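PDB 2E7Z: acetylene hydratase from Pelobacter acetylenicus, which catalyses the hydration of acetylene to acetaldehyde with a tungsten-bis(molybdopterin guanine dinucleotide) cofactor and one [4Fe-4S] cluster. Local coordinates for residues Gly104-Glu109 against Leu412-Leu417; Ser128-Ser133 against Phe387-Thr392; Thr132-Met137 against Met418-Gln423. All coordinates share one frame; numbering follows the deposited sequence.

Contact 1: Gly104-Glu109 against Leu412-Leu417; sequences GVSQTE and LASNAL. With MGD (2-amino-5,6-dimercapto-7-methyl-3,7,8a,9-tetrahydro-8-oxa-1,3,9,10-tetraaza-anthracen-4-one guanosine dinucleotide), chain E.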
loop_
_atom_site.group_PDB
_atom_site.type_symbol
_atom_site.label_atom_id
_atom_site.label_comp_id
_atom_site.label_asym_id
_atom_site.label_seq_id
_atom_site.Cartn_x
_atom_site.Cartn_y
_atom_site.Cartn_z
ATOM N N GLY A 104 -6.714 -1.692 -18.764
ATOM C CA GLY A 104 -6.071 -1.272 -17.527
ATOM C C GLY A 104 -6.724 -1.993 -16.350
ATOM O O GLY A 104 -7.947 -2.265 -16.386
ATOM N N VAL A 105 -5.941 -2.313 -15.327
ATOM C CA VAL A 105 -6.461 -2.993 -14.133
ATOM C C VAL A 105 -5.944 -2.310 -12.877
ATOM O O VAL A 105 -4.729 -2.042 -12.799
ATOM C CB VAL A 105 -6.082 -4.507 -14.143
ATOM C CG1 VAL A 105 -6.528 -5.172 -12.821
ATOM C CG2 VAL A 105 -6.700 -5.221 -15.308
ATOM N N SER A 106 -6.822 -2.034 -11.910
ATOM C CA SER A 106 -6.404 -1.593 -10.583
ATOM C C SER A 106 -6.844 -2.690 -9.634
ATOM O O SER A 106 -8.066 -2.921 -9.483
ATOM C CB SER A 106 -7.047 -0.237 -10.263
ATOM O OG SER A 106 -6.788 0.176 -8.938
ATOM N N GLN A 107 -5.899 -3.379 -9.011
ATOM C CA GLN A 107 -6.211 -4.529 -8.160
ATOM C C GLN A 107 -5.536 -4.402 -6.826
ATOM O O GLN A 107 -4.320 -4.145 -6.775
ATOM C CB GLN A 107 -5.696 -5.815 -8.826
ATOM C CG GLN A 107 -5.883 -7.086 -8.018
ATOM C CD GLN A 107 -4.908 -8.178 -8.384
ATOM O OE1 GLN A 107 -3.870 -7.905 -9.001
ATOM N NE2 GLN A 107 -5.189 -9.393 -7.981
ATOM N N THR A 108 -6.276 -4.596 -5.736
ATOM C CA THR A 108 -5.639 -4.727 -4.431
ATOM C C THR A 108 -5.736 -6.181 -3.999
ATOM O O THR A 108 -6.777 -6.611 -3.438
ATOM C CB THR A 108 -6.301 -3.817 -3.391
ATOM O OG1 THR A 108 -6.183 -2.459 -3.850
ATOM C CG2 THR A 108 -5.612 -3.974 -2.049
ATOM N N GLU A 109 -4.681 -6.956 -4.242
ATOM C CA GLU A 109 -4.785 -8.376 -3.990
ATOM C C GLU A 109 -4.814 -8.695 -2.496
ATOM O O GLU A 109 -5.387 -9.729 -2.119
ATOM C CB GLU A 109 -3.686 -9.158 -4.726
ATOM C CG GLU A 109 -3.705 -10.665 -4.483
ATOM C CD GLU A 109 -5.040 -11.347 -4.799
ATOM O OE1 GLU A 109 -5.964 -10.703 -5.361
ATOM O OE2 GLU A 109 -5.139 -12.541 -4.463
ATOM N N LEU A 412 -10.496 -4.376 -9.065
ATOM C CA LEU A 412 -10.604 -5.623 -8.303
ATOM C C LEU A 412 -10.266 -5.323 -6.864
ATOM O O LEU A 412 -9.116 -5.087 -6.525
ATOM C CB LEU A 412 -9.678 -6.715 -8.866
ATOM C CG LEU A 412 -9.772 -6.952 -10.374
ATOM C CD1 LEU A 412 -8.702 -7.939 -10.871
ATOM C CD2 LEU A 412 -11.159 -7.380 -10.769
ATOM N N ALA A 413 -11.307 -5.279 -6.020
ATOM C CA ALA A 413 -11.204 -4.859 -4.615
ATOM C C ALA A 413 -10.435 -3.548 -4.503
ATOM O O ALA A 413 -9.551 -3.393 -3.667
ATOM C CB ALA A 413 -10.617 -5.952 -3.735
ATOM N N SER A 414 -10.808 -2.596 -5.356
ATOM C CA SER A 414 -10.122 -1.321 -5.436
ATOM C C SER A 414 -11.105 -0.217 -5.795
ATOM O O SER A 414 -11.701 -0.224 -6.881
ATOM C CB SER A 414 -8.992 -1.427 -6.496
ATOM O OG SER A 414 -8.423 -0.145 -6.782
ATOM N N ASN A 415 -11.293 0.717 -4.853
ATOM C CA ASN A 415 -12.130 1.878 -5.111
ATOM C C ASN A 415 -11.242 2.915 -5.789
ATOM O O ASN A 415 -10.892 3.950 -5.249
ATOM C CB ASN A 415 -12.715 2.366 -3.788
ATOM C CG ASN A 415 -13.633 3.552 -3.940
ATOM O OD1 ASN A 415 -14.140 3.856 -5.016
ATOM N ND2 ASN A 415 -13.904 4.192 -2.803
ATOM N N ALA A 416 -10.879 2.571 -7.022
ATOM C CA ALA A 416 -9.853 3.271 -7.793
ATOM C C ALA A 416 -10.091 4.763 -7.977
ATOM O O ALA A 416 -9.145 5.555 -7.941
ATOM C CB ALA A 416 -9.639 2.579 -9.167
ATOM N N LEU A 417 -11.349 5.177 -8.137
ATOM C CA LEU A 417 -11.638 6.600 -8.238
ATOM C C LEU A 417 -10.963 7.382 -7.103
ATOM O O LEU A 417 -10.507 8.507 -7.300
ATOM C CB LEU A 417 -13.163 6.831 -8.227
ATOM C CG LEU A 417 -13.569 8.293 -8.205
ATOM C CD1 LEU A 417 -13.201 9.016 -9.496
ATOM C CD2 LEU A 417 -15.079 8.363 -7.958
HETATM P PB MGD E . -9.848 1.225 -1.134
HETATM O O1B MGD E . -9.425 2.278 -2.127
HETATM O O2B MGD E . -10.714 1.592 0.015
HETATM O O3B MGD E . -8.578 0.487 -0.490
HETATM O O3A MGD E . -6.190 0.756 -1.223
HETATM P PA MGD E . -7.370 -0.342 -1.152
HETATM O O1A MGD E . -7.066 -1.428 -0.164
HETATM O O2A MGD E . -7.676 -0.689 -2.578
HETATM O "O5'" MGD E . -10.576 0.076 -2.001
HETATM C "C5'" MGD E . -10.721 -1.219 -1.445
HETATM C "C4'" MGD E . -12.003 -1.787 -2.023
HETATM O "O4'" MGD E . -12.016 -3.191 -1.726
HETATM C "C3'" MGD E . -13.266 -1.258 -1.351
HETATM O "O3'" MGD E . -14.128 -0.699 -2.357
HETATM C "C2'" MGD E . -13.920 -2.462 -0.640
HETATM O "O2'" MGD E . -15.361 -2.488 -0.620
HETATM C "C1'" MGD E . -13.375 -3.603 -1.455
HETATM N N9 MGD E . -13.233 -4.894 -0.764
HETATM C C8 MGD E . -12.827 -5.110 0.512
HETATM N N7 MGD E . -12.719 -6.424 0.762
HETATM C C5 MGD E . -12.989 -7.063 -0.397
HETATM C C6 MGD E . -13.053 -8.441 -0.855
HETATM O O6 MGD E . -12.795 -9.392 -0.088
HETATM N N1 MGD E . -13.361 -8.623 -2.150
HETATM C C2 MGD E . -13.702 -7.661 -3.002
HETATM N N2 MGD E . -13.996 -7.992 -4.292
HETATM N N3 MGD E . -13.674 -6.379 -2.649
HETATM C C4 MGD E . -13.322 -6.057 -1.387
HETATM C C10 MGD E . -5.376 0.933 -0.062
HETATM C C11 MGD E . -4.158 1.716 -0.503
HETATM O O11 MGD E . -4.639 3.012 -0.851
HETATM C C12 MGD E . -3.156 1.794 0.623
HETATM S S12 MGD E . -2.654 0.336 1.363
HETATM C C13 MGD E . -2.626 2.971 0.995
HETATM S S13 MGD E . -1.591 3.115 2.340
HETATM C C14 MGD E . -2.913 4.255 0.279
HETATM N N15 MGD E . -3.734 5.156 1.073
HETATM C C16 MGD E . -4.111 6.287 0.411
HETATM C C17 MGD E . -4.322 7.591 1.054
HETATM O O17 MGD E . -4.144 7.728 2.285
HETATM N N18 MGD E . -4.698 8.622 0.271
HETATM C C19 MGD E . -4.888 8.512 -1.068
HETATM N N19 MGD E . -5.273 9.581 -1.796
HETATM N N20 MGD E . -4.738 7.345 -1.708
HETATM C C21 MGD E . -4.350 6.249 -1.043
HETATM N N22 MGD E . -4.174 5.104 -1.706
HETATM C C23 MGD E . -3.585 3.945 -1.068
#
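Gln-107 and Leu-412 form a parallel beta bridge, in which Leu-412 N donates to Ser-106 O at 2.9 Å and Thr-108 N donates to Leu-412 O at 3.0 Å. On the face shared by the bridged pair, Gln-107 CG lies 3.9 Å from Leu-412 CB, and Leu-412 CD1 reaches back to Val-105 CG1. The Gln-107 amide runs past this apolar patch to Trp-131, Glu-115 and Glu-491. A chi1 of 174° swings Ser-106 OG beside its carbonyl carbon and on to Ser-414 OG, 2.7 Å away; Ser-106 OG also bonds Tyr-420 OH and thus links the hydroxyls of Ser-414 and Tyr-420 in a buried chain. Beyond the strand end, Thr-108 OG1 donates to the MGD phosphate oxygen O2A at 2.6 Å, while Thr-108 CB rests against Ala-413 O. With a valine in place of Thr-108, O2A would probably lose this short bond and face a methyl group instead. Asn-415 N grips O5' of the same cofactor at 3.0 Å, and Ala-413 CB touches N3 of its guanine. Neighbouring parallel strands whose C-terminal loops hold a dinucleotide are characteristic of the cofactor-binding domains of the DMSO reductase family.

Contact 2: Ser128-Ser133 against Phe387-Thr392; sequences SPNWTS and FMANPT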
loop_
_atom_site.group_PDB
_atom_site.type_symbol
_atom_site.label_atom_id
_atom_site.label_comp_id
_atom_site.label_asym_id
_atom_site.label_seq_id
_atom_site.Cartn_x
_atom_site.Cartn_y
_atom_site.Cartn_z
ATOM N N SER A 128 -1.580 -7.395 -22.033
ATOM C CA SER A 128 -1.635 -6.079 -21.375
ATOM C C SER A 128 -0.632 -5.971 -20.234
ATOM O O SER A 128 -0.687 -6.737 -19.275
ATOM C CB SER A 128 -3.002 -5.758 -20.748
ATOM O OG SER A 128 -2.840 -4.448 -20.206
ATOM N N PRO A 129 0.244 -4.957 -20.293
ATOM C CA PRO A 129 1.124 -4.667 -19.185
ATOM C C PRO A 129 0.496 -3.700 -18.172
ATOM O O PRO A 129 1.117 -3.366 -17.159
ATOM C CB PRO A 129 2.277 -3.936 -19.890
ATOM C CG PRO A 129 1.549 -3.097 -20.905
ATOM C CD PRO A 129 0.455 -4.026 -21.424
ATOM N N ASN A 130 -0.713 -3.215 -18.456
ATOM C CA ASN A 130 -1.230 -2.059 -17.713
ATOM C C ASN A 130 -1.968 -2.366 -16.399
ATOM O O ASN A 130 -3.153 -2.062 -16.230
ATOM C CB ASN A 130 -1.988 -1.141 -18.656
ATOM C CG ASN A 130 -1.044 -0.440 -19.641
ATOM O OD1 ASN A 130 -1.337 -0.345 -20.849
ATOM N ND2 ASN A 130 0.117 -0.030 -19.148
ATOM N N TRP A 131 -1.224 -3.000 -15.499
ATOM C CA TRP A 131 -1.662 -3.300 -14.147
ATOM C C TRP A 131 -1.122 -2.265 -13.191
ATOM O O TRP A 131 0.109 -1.954 -13.255
ATOM C CB TRP A 131 -1.121 -4.668 -13.726
ATOM C CG TRP A 131 -1.585 -5.098 -12.373
ATOM C CD1 TRP A 131 -2.704 -5.828 -12.123
ATOM C CD2 TRP A 131 -0.941 -4.877 -11.105
ATOM N NE1 TRP A 131 -2.824 -6.043 -10.765
ATOM C CE2 TRP A 131 -1.745 -5.498 -10.122
ATOM C CE3 TRP A 131 0.249 -4.244 -10.706
ATOM C CZ2 TRP A 131 -1.424 -5.495 -8.765
ATOM C CZ3 TRP A 131 0.575 -4.229 -9.335
ATOM C CH2 TRP A 131 -0.257 -4.873 -8.381
ATOM N N THR A 132 -1.978 -1.748 -12.311
ATOM C CA THR A 132 -1.481 -0.924 -11.244
ATOM C C THR A 132 -2.281 -1.255 -9.989
ATOM O O THR A 132 -3.168 -2.123 -10.013
ATOM C CB THR A 132 -1.476 0.581 -11.581
ATOM O OG1 THR A 132 -0.645 1.256 -10.633
ATOM C CG2 THR A 132 -2.851 1.193 -11.544
ATOM N N SER A 133 -1.948 -0.583 -8.899
ATOM C CA SER A 133 -2.537 -0.922 -7.629
ATOM C C SER A 133 -2.348 0.266 -6.712
ATOM O O SER A 133 -1.364 1.007 -6.827
ATOM C CB SER A 133 -1.842 -2.170 -7.061
ATOM O OG SER A 133 -2.345 -2.513 -5.774
ATOM N N PHE A 387 6.175 -4.476 -11.273
ATOM C CA PHE A 387 6.043 -4.359 -12.737
ATOM C C PHE A 387 4.735 -3.630 -12.997
ATOM O O PHE A 387 3.733 -4.182 -13.486
ATOM C CB PHE A 387 6.139 -5.717 -13.441
ATOM C CG PHE A 387 7.214 -6.606 -12.866
ATOM C CD1 PHE A 387 8.529 -6.164 -12.806
ATOM C CD2 PHE A 387 6.938 -7.877 -12.382
ATOM C CE1 PHE A 387 9.533 -6.948 -12.255
ATOM C CE2 PHE A 387 7.970 -8.694 -11.855
ATOM C CZ PHE A 387 9.266 -8.205 -11.793
ATOM N N MET A 388 4.735 -2.363 -12.616
ATOM C CA MET A 388 3.488 -1.613 -12.496
ATOM C C MET A 388 3.422 -0.423 -13.415
ATOM O O MET A 388 4.392 0.344 -13.594
ATOM C CB MET A 388 3.309 -1.114 -11.051
ATOM C CG MET A 388 3.497 -2.190 -9.987
ATOM S SD MET A 388 3.115 -1.614 -8.315
ATOM C CE MET A 388 4.644 -0.737 -7.878
ATOM N N ALA A 389 2.220 -0.204 -13.940
ATOM C CA ALA A 389 1.943 1.036 -14.630
ATOM C C ALA A 389 1.882 2.169 -13.626
ATOM O O ALA A 389 1.353 2.022 -12.524
ATOM C CB ALA A 389 0.604 0.937 -15.399
ATOM N N ASN A 390 2.353 3.338 -14.025
ATOM C CA ASN A 390 2.287 4.517 -13.195
ATOM C C ASN A 390 0.820 4.987 -13.191
ATOM O O ASN A 390 0.228 5.135 -14.253
ATOM C CB ASN A 390 3.149 5.620 -13.787
ATOM C CG ASN A 390 3.090 6.898 -12.992
ATOM O OD1 ASN A 390 2.371 7.804 -13.375
ATOM N ND2 ASN A 390 3.861 6.987 -11.888
ATOM N N PRO A 391 0.211 5.197 -12.009
ATOM C CA PRO A 391 -1.218 5.590 -12.016
ATOM C C PRO A 391 -1.532 6.871 -12.777
ATOM O O PRO A 391 -2.542 6.935 -13.482
ATOM C CB PRO A 391 -1.536 5.752 -10.509
ATOM C CG PRO A 391 -0.563 4.762 -9.871
ATOM C CD PRO A 391 0.696 5.013 -10.636
ATOM N N THR A 392 -0.705 7.901 -12.632
ATOM C CA THR A 392 -0.957 9.130 -13.355
ATOM C C THR A 392 -0.908 8.865 -14.866
ATOM O O THR A 392 -1.743 9.353 -15.612
ATOM C CB THR A 392 0.099 10.212 -12.945
ATOM O OG1 THR A 392 -0.051 10.464 -11.540
ATOM C CG2 THR A 392 -0.106 11.504 -13.726
#
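Two hydrogen bonds tie Trp-131 and Thr-132 to Ala-389. Ala-389 N donates to Trp-131 O at 2.8 Å, nearly straight at the hydrogen (164°) although the donor is tilted 26° from the carbonyl plane. The next residue of the strand bonds the carbonyl of the same alanine, Thr-132 OG1 donating to Ala-389 O at 2.9 Å. The Thr-132 hydroxyl can do this because it lies anti to the backbone N (chi1 -164°). Ala-389 is thus held at both its N-H and its C=O, once by backbone and once by side chain. Met-388 CA adds a CA-H...O contact to Trp-131 O, which therefore receives two neighbouring groups of the 387-392 segment.

The apolar contacts flank these bonds. Trp-131 and Met-388 run side by side in the same direction, and Met-388 CG meets the indole edge in its plane, 3.6 Å from Trp-131 CZ3. Met-388 SD follows at the same edge, 5.1 Å from the centroid of the six-membered ring, a Met-aromatic contact. The indole N-H is engaged by Gln-107 OE1, and helix 118-126 packs on the ring. Ala-389 CB points to the strand and sits 3.6 Å from Trp-131 O, while Pro-391 CG touches Thr-132 OG1, with the two side chains nearly at right angles.

Ser-128 OG accepts from Asn-130 N in an ST turn before the strand; on the other side Asn-390 is the N-cap of helix 391-400, its OD1 accepting from Ala-393 N. The whole joins strand 131-132, an edge strand of the mixed sheet, to the loop and N-terminus of that helix.

Contact 3: Thr132-Met137 against Met418-Gln423; sequences TSAMYM and MGYANQ. With MGD (2-amino-5,6-dimercapto-7-methyl-3,7,8a,9-tetrahydro-8-oxa-1,3,9,10-tetraaza-anthracen-4-one guanosine dinucleotide), chain E.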
loop_
_atom_site.group_PDB
_atom_site.type_symbol
_atom_site.label_atom_id
_atom_site.label_comp_id
_atom_site.label_asym_id
_atom_site.label_seq_id
_atom_site.Cartn_x
_atom_site.Cartn_y
_atom_site.Cartn_z
ATOM N N THR A 132 -1.978 -1.748 -12.311
ATOM C CA THR A 132 -1.481 -0.924 -11.244
ATOM C C THR A 132 -2.281 -1.255 -9.989
ATOM O O THR A 132 -3.168 -2.123 -10.013
ATOM C CB THR A 132 -1.476 0.581 -11.581
ATOM O OG1 THR A 132 -0.645 1.256 -10.633
ATOM C CG2 THR A 132 -2.851 1.193 -11.544
ATOM N N SER A 133 -1.948 -0.583 -8.899
ATOM C CA SER A 133 -2.537 -0.922 -7.629
ATOM C C SER A 133 -2.348 0.266 -6.712
ATOM O O SER A 133 -1.364 1.007 -6.827
ATOM C CB SER A 133 -1.842 -2.170 -7.061
ATOM O OG SER A 133 -2.345 -2.513 -5.774
ATOM N N ALA A 134 -3.261 0.431 -5.763
ATOM C CA ALA A 134 -3.144 1.552 -4.855
ATOM C C ALA A 134 -1.869 1.434 -4.043
ATOM O O ALA A 134 -1.380 2.421 -3.480
ATOM C CB ALA A 134 -4.385 1.618 -3.981
ATOM N N MET A 135 -1.325 0.220 -3.983
ATOM C CA MET A 135 -0.049 -0.014 -3.304
ATOM C C MET A 135 1.169 0.534 -4.071
ATOM O O MET A 135 2.320 0.430 -3.615
ATOM C CB MET A 135 0.137 -1.505 -2.955
ATOM C CG MET A 135 0.662 -2.401 -4.075
ATOM S SD MET A 135 0.662 -4.157 -3.500
ATOM C CE MET A 135 1.951 -4.187 -2.208
ATOM N N TYR A 136 0.902 1.190 -5.200
ATOM C CA TYR A 136 1.927 1.986 -5.865
ATOM C C TYR A 136 2.523 3.037 -4.932
ATOM O O TYR A 136 3.668 3.464 -5.145
ATOM C CB TYR A 136 1.347 2.663 -7.101
ATOM C CG TYR A 136 2.361 3.127 -8.126
ATOM C CD1 TYR A 136 2.915 4.399 -8.045
ATOM C CD2 TYR A 136 2.751 2.288 -9.170
ATOM C CE1 TYR A 136 3.848 4.822 -8.987
ATOM C CE2 TYR A 136 3.683 2.700 -10.136
ATOM C CZ TYR A 136 4.216 3.985 -10.042
ATOM O OH TYR A 136 5.092 4.438 -11.007
ATOM N N MET A 137 1.792 3.463 -3.898
ATOM C CA MET A 137 2.398 4.326 -2.873
ATOM C C MET A 137 2.236 3.750 -1.483
ATOM O O MET A 137 2.080 4.500 -0.514
ATOM C CB MET A 137 1.892 5.783 -2.934
ATOM C CG MET A 137 0.434 5.971 -2.606
ATOM S SD MET A 137 0.018 7.722 -2.806
ATOM C CE MET A 137 -1.735 7.715 -2.433
ATOM N N MET A 418 -10.968 6.792 -5.908
ATOM C CA MET A 418 -10.562 7.487 -4.690
ATOM C C MET A 418 -9.215 7.037 -4.146
ATOM O O MET A 418 -8.820 7.487 -3.057
ATOM C CB MET A 418 -11.640 7.275 -3.594
ATOM C CG MET A 418 -12.947 8.064 -3.826
ATOM S SD MET A 418 -14.309 7.628 -2.706
ATOM C CE MET A 418 -13.553 7.634 -1.063
ATOM N N GLY A 419 -8.522 6.166 -4.892
ATOM C CA GLY A 419 -7.399 5.413 -4.330
ATOM C C GLY A 419 -6.042 5.910 -4.759
ATOM O O GLY A 419 -5.016 5.284 -4.442
ATOM N N TYR A 420 -5.999 7.033 -5.484
ATOM C CA TYR A 420 -4.738 7.576 -5.998
ATOM C C TYR A 420 -4.696 9.079 -5.691
ATOM O O TYR A 420 -5.074 9.480 -4.602
ATOM C CB TYR A 420 -4.553 7.220 -7.487
ATOM C CG TYR A 420 -4.565 5.723 -7.734
ATOM C CD1 TYR A 420 -5.772 5.038 -7.963
ATOM C CD2 TYR A 420 -3.371 4.984 -7.715
ATOM C CE1 TYR A 420 -5.794 3.656 -8.168
ATOM C CE2 TYR A 420 -3.384 3.599 -7.958
ATOM C CZ TYR A 420 -4.594 2.955 -8.183
ATOM O OH TYR A 420 -4.570 1.615 -8.394
ATOM N N ALA A 421 -4.170 9.892 -6.598
ATOM C CA ALA A 421 -4.260 11.338 -6.484
ATOM C C ALA A 421 -5.232 11.850 -7.557
ATOM O O ALA A 421 -5.930 11.060 -8.205
ATOM C CB ALA A 421 -2.883 11.960 -6.631
ATOM N N ASN A 422 -5.307 13.174 -7.723
ATOM C CA ASN A 422 -5.998 13.798 -8.856
ATOM C C ASN A 422 -7.302 13.048 -9.208
ATOM O O ASN A 422 -7.455 12.517 -10.319
ATOM C CB ASN A 422 -5.040 13.926 -10.049
ATOM C CG ASN A 422 -5.593 14.862 -11.128
ATOM O OD1 ASN A 422 -6.692 15.432 -10.988
ATOM N ND2 ASN A 422 -4.841 15.011 -12.206
ATOM N N GLN A 423 -8.223 13.028 -8.251
ATOM C CA GLN A 423 -9.458 12.302 -8.395
ATOM C C GLN A 423 -10.272 12.796 -9.580
ATOM O O GLN A 423 -10.967 12.017 -10.211
ATOM C CB GLN A 423 -10.253 12.403 -7.105
ATOM C CG GLN A 423 -11.563 11.614 -7.103
ATOM C CD GLN A 423 -12.098 11.509 -5.698
ATOM O OE1 GLN A 423 -11.337 11.238 -4.777
ATOM N NE2 GLN A 423 -13.403 11.697 -5.530
HETATM P PB MGD E . -9.848 1.225 -1.134
HETATM O O1B MGD E . -9.425 2.278 -2.127
HETATM O O2B MGD E . -10.714 1.592 0.015
HETATM O O3B MGD E . -8.578 0.487 -0.490
HETATM O O3A MGD E . -6.190 0.756 -1.223
HETATM P PA MGD E . -7.370 -0.342 -1.152
HETATM O O1A MGD E . -7.066 -1.428 -0.164
HETATM O O2A MGD E . -7.676 -0.689 -2.578
HETATM O "O5'" MGD E . -10.576 0.076 -2.001
HETATM C "C5'" MGD E . -10.721 -1.219 -1.445
HETATM C "C4'" MGD E . -12.003 -1.787 -2.023
HETATM O "O4'" MGD E . -12.016 -3.191 -1.726
HETATM C "C3'" MGD E . -13.266 -1.258 -1.351
HETATM O "O3'" MGD E . -14.128 -0.699 -2.357
HETATM C "C2'" MGD E . -13.920 -2.462 -0.640
HETATM O "O2'" MGD E . -15.361 -2.488 -0.620
HETATM C "C1'" MGD E . -13.375 -3.603 -1.455
HETATM N N9 MGD E . -13.233 -4.894 -0.764
HETATM C C8 MGD E . -12.827 -5.110 0.512
HETATM N N7 MGD E . -12.719 -6.424 0.762
HETATM C C5 MGD E . -12.989 -7.063 -0.397
HETATM C C6 MGD E . -13.053 -8.441 -0.855
HETATM O O6 MGD E . -12.795 -9.392 -0.088
HETATM N N1 MGD E . -13.361 -8.623 -2.150
HETATM C C2 MGD E . -13.702 -7.661 -3.002
HETATM N N2 MGD E . -13.996 -7.992 -4.292
HETATM N N3 MGD E . -13.674 -6.379 -2.649
HETATM C C4 MGD E . -13.322 -6.057 -1.387
HETATM C C10 MGD E . -5.376 0.933 -0.062
HETATM C C11 MGD E . -4.158 1.716 -0.503
HETATM O O11 MGD E . -4.639 3.012 -0.851
HETATM C C12 MGD E . -3.156 1.794 0.623
HETATM S S12 MGD E . -2.654 0.336 1.363
HETATM C C13 MGD E . -2.626 2.971 0.995
HETATM S S13 MGD E . -1.591 3.115 2.340
HETATM C C14 MGD E . -2.913 4.255 0.279
HETATM N N15 MGD E . -3.734 5.156 1.073
HETATM C C16 MGD E . -4.111 6.287 0.411
HETATM C C17 MGD E . -4.322 7.591 1.054
HETATM O O17 MGD E . -4.144 7.728 2.285
HETATM N N18 MGD E . -4.698 8.622 0.271
HETATM C C19 MGD E . -4.888 8.512 -1.068
HETATM N N19 MGD E . -5.273 9.581 -1.796
HETATM N N20 MGD E . -4.738 7.345 -1.708
HETATM C C21 MGD E . -4.350 6.249 -1.043
HETATM N N22 MGD E . -4.174 5.104 -1.706
HETATM C C23 MGD E . -3.585 3.945 -1.068
HETATM O O HOH W 1 -2.181 4.868 -4.659
#
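With chi1 at -58°, Tyr-420 CG stands anti to the carbonyl carbon, and the phenol extends from there to the start of the 3-10 turn 134-136. Its OH stops 3.1 Å from Ser-133 C, over the peptide between Ser-133 and Ala-134, and Ser-133 O lies at the ring edge near its plane. The Ala-134 N-H is poorly aimed at this hydroxyl, whose hydrogen bond goes to Ser-106 OG instead. Thr-132 CG2 meets the phenol end from the opposite direction, 3.6 Å from Tyr-420 OH, and Phe-395 packs edge-to-face with the tyrosine ring. Met-137 CG is set between the backbone N and the carbonyl carbon (chi1 66°); the extended chain beyond it brings CE to the pterin, 3.1 Å from MGD N20.

Between the two segments, one water donates to Ala-134 O at 2.8 Å and to Gly-419 O at 2.9 Å. Gly-419 O also accepts from MGD N22 at 2.9 Å, and Tyr-420 O accepts from N19 at 2.8 Å. Ala-134 CB touches the phosphoester oxygen O3A and the pyran ring oxygen O11.

Two successive backbone carbonyls thus read N-H groups on one side of the pterin, while the Met-137 methyl packs on the pterin and that of Ala-134 on those two oxygens. Recognition here rests on neutral acceptors, and the water joins the two protein segments through carbonyls that could not bond each other directly.

All three contacts are buried. Contacts 1 and 2 reach the same mixed sheet through its neighbouring strands 103-107 and 131-132: contact 1 is a true strand pairing, whereas contact 2 joins an edge strand to a loop and helix start, away from the cofactor. Contact 3 continues from the end of strand 131-132 and shares Thr-132 and Ser-133 with contact 2. Contacts 1 and 3 hold different parts of one MGD, the first its phosphate and guanosine end, the third its pterin. Direct protein hydrogen bonds dominate in contacts 1 and 2; in contact 3 a water bridges the segments, and the pterin is hydrogen-bonded by 418-423 and packed against by 132-137. Pro-391 packs on Tyr-420, coupling contacts 2 and 3.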